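Local coordinates for protein CyaB (Pseudomonas aeruginosa, PDB 3R5G) that probably makes cyclic AMP from ATP as an adenylyl cyclase, this chain being the class III catalytic domain of a longer membrane protein, at residues T11-D16 / M112-G117; V64-P69 / V79-M84; M88-K93 / V190-R195. All blocks are in the same frame, centred on the assembly; numbering follows the deposited sequence.

Contact 1. Residues T11-D16 / M112-G117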
# COMPACT_ATOMS: atom_id res chain seq x y z
N THR A 11 -15.24 5.02 -8.57
CA THR A 11 -14.36 6.13 -8.09
C THR A 11 -13.62 5.56 -6.91
O THR A 11 -14.20 5.03 -5.94
CB THR A 11 -15.18 7.39 -7.82
OG1 THR A 11 -15.72 7.89 -9.04
CG2 THR A 11 -14.21 8.54 -7.26
N VAL A 12 -12.31 5.73 -6.95
CA VAL A 12 -11.38 5.17 -5.98
C VAL A 12 -10.63 6.26 -5.23
O VAL A 12 -10.18 7.23 -5.88
CB VAL A 12 -10.30 4.22 -6.64
CG1 VAL A 12 -9.33 3.68 -5.64
CG2 VAL A 12 -11.01 3.14 -7.50
N PHE A 13 -10.59 6.18 -3.90
CA PHE A 13 -10.07 7.23 -3.02
C PHE A 13 -8.96 6.62 -2.18
O PHE A 13 -9.11 5.50 -1.61
CB PHE A 13 -11.26 7.62 -2.09
CG PHE A 13 -10.84 8.43 -0.94
CD1 PHE A 13 -11.01 9.84 -1.00
CD2 PHE A 13 -10.28 7.86 0.23
CE1 PHE A 13 -10.66 10.63 0.10
CE2 PHE A 13 -9.89 8.70 1.37
CZ PHE A 13 -10.08 10.08 1.30
N PHE A 14 -7.82 7.33 -2.12
CA PHE A 14 -6.79 7.04 -1.19
C PHE A 14 -6.44 8.22 -0.37
O PHE A 14 -6.40 9.34 -0.91
CB PHE A 14 -5.45 6.60 -1.89
CG PHE A 14 -5.47 5.20 -2.48
CD1 PHE A 14 -6.00 4.96 -3.69
CD2 PHE A 14 -5.01 4.10 -1.71
CE1 PHE A 14 -5.96 3.68 -4.27
CE2 PHE A 14 -5.10 2.80 -2.24
CZ PHE A 14 -5.50 2.61 -3.55
N SER A 15 -6.09 8.02 0.87
CA SER A 15 -5.57 9.14 1.68
C SER A 15 -4.48 8.69 2.60
O SER A 15 -4.37 7.52 2.91
CB SER A 15 -6.66 9.77 2.50
OG SER A 15 -7.18 8.83 3.51
N ASP A 16 -3.66 9.64 3.06
CA ASP A 16 -2.79 9.33 4.18
C ASP A 16 -2.58 10.60 5.00
O ASP A 16 -3.04 11.70 4.60
CB ASP A 16 -1.44 8.74 3.72
CG ASP A 16 -0.56 9.72 2.99
OD1 ASP A 16 -0.25 10.80 3.47
OD2 ASP A 16 -0.18 9.38 1.85
N MET A 112 -5.05 13.49 -0.18
CA MET A 112 -5.96 12.58 -0.87
C MET A 112 -5.78 12.55 -2.35
O MET A 112 -5.51 13.63 -2.93
CB MET A 112 -7.43 13.02 -0.58
CG MET A 112 -7.66 13.06 0.92
SD MET A 112 -9.35 13.68 1.27
CE MET A 112 -8.88 14.94 2.29
N GLY A 113 -6.03 11.39 -2.96
CA GLY A 113 -6.00 11.23 -4.40
C GLY A 113 -7.27 10.51 -4.83
O GLY A 113 -7.61 9.53 -4.10
N ILE A 114 -7.91 10.88 -5.92
CA ILE A 114 -9.20 10.27 -6.32
C ILE A 114 -9.13 10.11 -7.80
O ILE A 114 -8.79 11.09 -8.51
CB ILE A 114 -10.38 11.13 -5.85
CG1 ILE A 114 -10.28 11.32 -4.35
CG2 ILE A 114 -11.67 10.47 -6.29
CD1 ILE A 114 -11.39 12.30 -3.80
N ASN A 115 -9.55 8.95 -8.32
CA ASN A 115 -9.64 8.76 -9.74
C ASN A 115 -10.86 7.96 -10.03
O ASN A 115 -11.30 7.16 -9.18
CB ASN A 115 -8.37 8.00 -10.21
CG ASN A 115 -8.40 7.63 -11.70
OD1 ASN A 115 -8.68 8.50 -12.55
ND2 ASN A 115 -8.21 6.36 -12.00
N THR A 116 -11.41 8.02 -11.20
CA THR A 116 -12.58 7.27 -11.64
C THR A 116 -12.23 6.54 -12.93
O THR A 116 -11.59 7.07 -13.79
CB THR A 116 -13.68 8.23 -11.97
OG1 THR A 116 -13.99 9.05 -10.83
CG2 THR A 116 -15.01 7.53 -12.51
N GLY A 117 -12.58 5.27 -12.99
CA GLY A 117 -12.37 4.47 -14.24
C GLY A 117 -12.70 3.02 -13.95
O GLY A 117 -13.14 2.65 -12.84
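T11 to S15 and M112 to T116 run antiparallel in five consecutive pairs, joining strand 6-18 to strand 109-116 in the interior of the catalytic domain. Backbone hydrogen bonds form in two reciprocal sets. V12 N gives a nearly straight bond to N115 O (2.8 Å), and N115 N returns one to V12 O. F14 N and G113 O (3.0 Å) pair just as straight, with G113 N closing the second set on F14 O. CA-H...O contacts accompany these bonds, the shortest from I114 CA to V12 O at 3.2 Å.

The apolar contacts gather on the face carrying T11, F13, S15, M112, I114 and T116. A chi1 of 167° points the F13 ring away from its amide nitrogen and toward the partner strand, where M112 SD meets its edge, 3.5 Å from CE1, in a Met-aromatic contact. The M112 chain is extended as far as SD and bends only at its methyl; its CG passes S15 CB. Farther along, I114 CG1 and CD1 both lie against F13 CD1, while I114 CG2 presses on T11 CG2 at 3.3 Å, closer than usual for two methyl groups. Helix 74-100 covers this face through A81, M84 and M88, and helix 158-164 its I114-T116 end.

One polar side-chain pair joins the strands: T11 OG1 and T116 OG1 are hydrogen-bonded at 2.7 Å, and T116 OG1 is also bonded to T160 OG1. On the other face, packed against helix 137-148, the N115 amide bonds to S157 through OD1 and to E138 through ND2.

The chemistry is thus divided: backbone bonds set the register, sulfur, ring and methyl groups fill the helix-covered face, and the buried hydroxyls of T11 and T116 join T160 in a short polar chain at its end.

Contact 2. Residues V64-P69 / V79-M84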
# COMPACT_ATOMS: atom_id res chain seq x y z
N VAL A 64 -10.89 3.69 -0.08
CA VAL A 64 -12.36 3.61 -0.14
C VAL A 64 -12.74 3.60 -1.59
O VAL A 64 -12.06 4.28 -2.40
CB VAL A 64 -13.02 4.80 0.58
CG1 VAL A 64 -14.58 4.74 0.49
CG2 VAL A 64 -12.45 4.93 2.03
N PHE A 65 -13.75 2.82 -1.99
CA PHE A 65 -14.22 2.95 -3.34
C PHE A 65 -15.71 3.10 -3.44
O PHE A 65 -16.44 2.68 -2.50
CB PHE A 65 -13.65 1.86 -4.24
CG PHE A 65 -14.01 0.45 -3.78
CD1 PHE A 65 -15.18 -0.17 -4.22
CD2 PHE A 65 -13.13 -0.23 -3.01
CE1 PHE A 65 -15.43 -1.57 -3.85
CE2 PHE A 65 -13.35 -1.62 -2.62
CZ PHE A 65 -14.54 -2.25 -3.03
N PHE A 66 -16.15 3.67 -4.54
CA PHE A 66 -17.59 3.89 -4.79
C PHE A 66 -17.96 3.31 -6.13
O PHE A 66 -17.23 3.42 -7.11
CB PHE A 66 -17.89 5.40 -4.81
CG PHE A 66 -17.75 6.05 -3.49
CD1 PHE A 66 -18.90 6.46 -2.75
CD2 PHE A 66 -16.47 6.33 -2.95
CE1 PHE A 66 -18.65 7.13 -1.48
CE2 PHE A 66 -16.27 6.93 -1.71
CZ PHE A 66 -17.33 7.33 -0.99
N GLY A 67 -19.09 2.66 -6.20
CA GLY A 67 -19.62 2.07 -7.44
C GLY A 67 -19.80 0.55 -7.27
O GLY A 67 -20.32 -0.08 -8.21
N ASP A 68 -19.35 -0.00 -6.18
CA ASP A 68 -19.52 -1.44 -5.92
C ASP A 68 -19.45 -1.55 -4.40
O ASP A 68 -18.62 -0.89 -3.79
CB ASP A 68 -18.42 -2.29 -6.61
CG ASP A 68 -18.52 -3.74 -6.17
OD1 ASP A 68 -19.12 -4.47 -6.94
OD2 ASP A 68 -17.98 -4.14 -5.14
N PRO A 69 -20.25 -2.48 -3.76
CA PRO A 69 -21.19 -3.38 -4.41
C PRO A 69 -22.44 -2.76 -4.98
O PRO A 69 -23.10 -3.38 -5.85
CB PRO A 69 -21.61 -4.31 -3.20
CG PRO A 69 -20.45 -4.40 -2.29
CD PRO A 69 -19.93 -2.89 -2.42
N VAL A 79 -19.27 12.25 -7.17
CA VAL A 79 -19.59 13.34 -6.26
C VAL A 79 -19.50 12.83 -4.80
O VAL A 79 -19.02 13.54 -3.91
CB VAL A 79 -20.96 13.89 -6.55
CG1 VAL A 79 -21.44 14.88 -5.48
CG2 VAL A 79 -20.86 14.61 -7.91
N ALA A 80 -20.05 11.61 -4.52
CA ALA A 80 -19.98 11.12 -3.16
C ALA A 80 -18.54 10.93 -2.62
O ALA A 80 -18.19 11.35 -1.47
CB ALA A 80 -20.77 9.77 -3.07
N ALA A 81 -17.65 10.40 -3.52
CA ALA A 81 -16.29 10.15 -3.09
C ALA A 81 -15.63 11.52 -2.80
O ALA A 81 -14.91 11.63 -1.85
CB ALA A 81 -15.50 9.48 -4.23
N VAL A 82 -15.75 12.47 -3.70
CA VAL A 82 -15.03 13.77 -3.45
C VAL A 82 -15.63 14.51 -2.27
O VAL A 82 -14.88 15.16 -1.52
CB VAL A 82 -15.09 14.54 -4.74
CG1 VAL A 82 -14.38 15.95 -4.66
CG2 VAL A 82 -14.28 13.78 -5.81
N SER A 83 -16.96 14.46 -2.13
CA SER A 83 -17.63 15.11 -0.99
C SER A 83 -17.18 14.46 0.28
O SER A 83 -16.97 15.17 1.29
CB SER A 83 -19.18 15.05 -1.15
OG SER A 83 -19.55 15.71 -2.36
N MET A 84 -16.98 13.13 0.31
CA MET A 84 -16.42 12.46 1.47
C MET A 84 -15.04 13.02 1.79
O MET A 84 -14.71 13.35 2.95
CB MET A 84 -16.43 10.98 1.14
CG MET A 84 -15.78 10.18 2.24
SD MET A 84 -15.28 8.51 1.83
CE MET A 84 -13.89 8.99 0.73
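The F66 ring lies against one turn of helix 74-100, with A81 CA over one of its faces and M84 SD at its edge. This is the tight part of the contact. A81 CA stands 3.5 Å above the ring plane, displaced toward the rim, and A81 CB comes equally near CD2. A80 CB lies over the same face, on the CD1-CE1 side, 3.7 Å from CE1. The two alanines let the aromatic ring come right up to the helix backbone. M84 stays extended through chi1 and chi2, which carries SD to the ring edge nearly in the F66 plane, 3.7 Å from CZ, as a Met-aromatic contact; the bend at chi3 (70°) then brings CE near CE2.

The packing slackens toward V64, whose CG1 meets M84 SD tip to tip at 4.1 Å. Beyond F66 the chain leaves the helix altogether: G67 and D68 make no contact with 79-84, and P69, after a cis peptide bond, is exposed. D68 is occupied with K8 and Y132. On the far side of the helix, S83 OG turns back to V79 O (2.7 Å), which S83 N reaches from the opposite face of the carbonyl.

The 64-66 part of the strand and the 79-84 part of the helix run roughly antiparallel, their axes 8.7 Å apart at closest, a helix-on-sheet layer of the alpha/beta class III cyclase fold.

Contact 3. Residues M88-K93 / V190-R195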
# COMPACT_ATOMS: atom_id res chain seq x y z
N MET A 88 -13.76 14.79 5.20
CA MET A 88 -12.66 14.30 5.97
C MET A 88 -11.66 15.41 6.22
O MET A 88 -11.12 15.47 7.33
CB MET A 88 -11.98 13.12 5.25
CG MET A 88 -12.88 11.87 5.19
SD MET A 88 -12.07 10.62 4.18
CE MET A 88 -12.98 9.16 4.71
N ARG A 89 -11.38 16.21 5.20
CA ARG A 89 -10.40 17.31 5.39
C ARG A 89 -10.96 18.29 6.43
O ARG A 89 -10.14 18.81 7.27
CB ARG A 89 -10.18 17.94 4.03
CG ARG A 89 -9.22 19.12 4.10
CD ARG A 89 -8.67 19.55 2.76
NE ARG A 89 -9.78 20.05 1.95
CZ ARG A 89 -9.65 20.37 0.63
NH1 ARG A 89 -8.41 20.24 0.07
NH2 ARG A 89 -10.65 20.82 -0.09
N LYS A 90 -12.29 18.56 6.41
CA LYS A 90 -12.85 19.45 7.45
C LYS A 90 -12.75 18.79 8.80
O LYS A 90 -12.43 19.46 9.79
CB LYS A 90 -14.30 19.80 7.17
CG LYS A 90 -14.57 20.67 6.01
CD LYS A 90 -16.03 20.85 5.77
CE LYS A 90 -16.25 21.70 4.51
NZ LYS A 90 -17.64 21.76 4.08
N HIS A 91 -12.97 17.50 8.90
CA HIS A 91 -12.97 16.87 10.21
C HIS A 91 -11.56 16.78 10.76
O HIS A 91 -11.31 16.78 11.98
CB HIS A 91 -13.60 15.49 10.12
CG HIS A 91 -13.95 14.94 11.45
ND1 HIS A 91 -14.91 15.51 12.24
CD2 HIS A 91 -13.52 13.81 12.07
CE1 HIS A 91 -15.02 14.78 13.35
NE2 HIS A 91 -14.20 13.74 13.26
N MET A 92 -10.57 16.77 9.90
CA MET A 92 -9.21 16.80 10.38
C MET A 92 -8.89 18.02 11.17
O MET A 92 -8.05 17.91 12.05
CB MET A 92 -8.23 16.67 9.20
CG MET A 92 -7.91 15.28 8.89
SD MET A 92 -6.81 14.55 10.15
CE MET A 92 -5.11 14.83 9.75
N LYS A 93 -9.59 19.12 10.90
CA LYS A 93 -9.34 20.34 11.74
C LYS A 93 -9.80 20.08 13.16
O LYS A 93 -9.16 20.51 14.14
CB LYS A 93 -10.12 21.55 11.22
CG LYS A 93 -9.73 21.88 9.80
CD LYS A 93 -10.50 23.13 9.36
CE LYS A 93 -10.03 23.62 7.99
NZ LYS A 93 -9.60 22.46 7.11
N VAL A 190 -9.36 20.01 -5.49
CA VAL A 190 -10.72 20.25 -5.10
C VAL A 190 -10.76 21.31 -4.01
O VAL A 190 -9.96 21.27 -3.04
CB VAL A 190 -11.30 18.88 -4.54
CG1 VAL A 190 -12.68 19.18 -3.95
CG2 VAL A 190 -11.52 17.96 -5.64
N VAL A 191 -11.62 22.30 -4.23
CA VAL A 191 -11.67 23.50 -3.38
C VAL A 191 -13.07 23.54 -2.73
O VAL A 191 -14.08 23.34 -3.39
CB VAL A 191 -11.47 24.75 -4.24
CG1 VAL A 191 -11.67 26.04 -3.46
CG2 VAL A 191 -10.08 24.70 -4.81
N ASP A 192 -13.11 23.75 -1.44
CA ASP A 192 -14.39 23.76 -0.75
C ASP A 192 -15.17 24.93 -1.18
O ASP A 192 -14.63 26.03 -1.46
CB ASP A 192 -14.08 23.98 0.72
CG ASP A 192 -13.52 22.70 1.37
OD1 ASP A 192 -13.21 21.72 0.66
OD2 ASP A 192 -13.44 22.66 2.63
N SER A 193 -16.46 24.79 -1.27
CA SER A 193 -17.32 25.89 -1.69
C SER A 193 -18.68 25.79 -1.04
O SER A 193 -18.95 24.82 -0.21
CB SER A 193 -17.46 25.97 -3.24
OG SER A 193 -18.10 24.84 -3.85
N ARG A 194 -19.54 26.77 -1.42
CA ARG A 194 -20.71 26.94 -0.57
C ARG A 194 -21.61 25.72 -0.69
O ARG A 194 -22.24 25.36 0.33
CB ARG A 194 -21.51 28.29 -0.81
CG ARG A 194 -21.10 29.49 0.17
CD ARG A 194 -19.83 30.16 -0.39
NE ARG A 194 -19.82 29.69 -1.77
CZ ARG A 194 -18.79 29.28 -2.49
NH1 ARG A 194 -19.04 28.83 -3.72
NH2 ARG A 194 -17.53 29.29 -2.03
N ARG A 195 -21.66 25.04 -1.82
CA ARG A 195 -22.69 24.04 -2.06
C ARG A 195 -22.21 22.65 -1.69
O ARG A 195 -22.89 21.69 -2.04
CB ARG A 195 -23.14 24.03 -3.49
CG ARG A 195 -23.49 25.45 -3.95
CD ARG A 195 -24.90 25.59 -3.71
NE ARG A 195 -25.63 24.64 -4.55
CZ ARG A 195 -26.78 24.03 -4.24
NH1 ARG A 195 -27.39 24.16 -3.01
NH2 ARG A 195 -27.31 23.20 -5.12
O HOH W 1 -7.37 20.55 -2.71
O HOH W 2 -12.38 20.40 3.21
O HOH W 3 -17.40 23.14 1.96
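R89 sends CG anti to its backbone N (chi1 178°) and stays extended to CD before a turn at chi3 (65°) swings the guanidinium onto the chain that follows strand 185-190. D192 answers with CG anti to its own carbonyl carbon, which carries the carboxylate back toward the helix, so that the two side chains arrive from opposite directions.

They meet through R89 NH2 and D192 OD1, a salt bridge of 2.8 Å. The acid oxygen lies in the guanidinium plane, but the nitrogen approaches it from well above the carboxylate plane, and the two flat groups are turned 58° from each other. The same R89 NH2 bonds V190 O at 3.1 Å, again from above the carbonyl plane, and one terminal nitrogen thereby grips both a charged and a neutral acceptor.

Water extends this grip along the guanidinium edge. One molecule accepts from R89 NH1 and donates to V190 O; a second accepts from R89 NE and donates to D192 OD2 (2.6 Å). With G152 O taking a further bond from NH1, all three nitrogens have partners, which should hold the group's rotation.

K90 is held more loosely. Its extended chain slides past D192, CE coming 3.5 Å from OD2, while NZ stays 4.5 Å from OD2, beyond a salt bridge. A third water links K90 NZ to S193 O. The lysine charge may still add to the field that steadies the carboxylate.

V190 packs on V82 and I86 of helix 74-100 and pairs through its backbone with I154, while R89 rests on I154 and on M112 of strand 109-116; the exit from strand 185-190 is thus tied to helix 74-100 beside strands 109-116 and 154-157.

All three contacts lie within the cyclase catalytic domain and involve helix 74-100, which supplies a segment to contacts 2 and 3 and covers one face of contact 1. The centres of contacts 1 and 2 are about 9 Å apart, and strands 6-18 and 61-66 are neighbours in one sheet; contact 3 lies about 16 Å from the centre of either. Along the chain, contact 2 is nested inside the loop closed by contact 1, whereas contact 3 opens after contact 2 and crosses contact 1. The N-terminal strand, helix 74-100 and the C-terminal end of the domain are thereby bound into one unit.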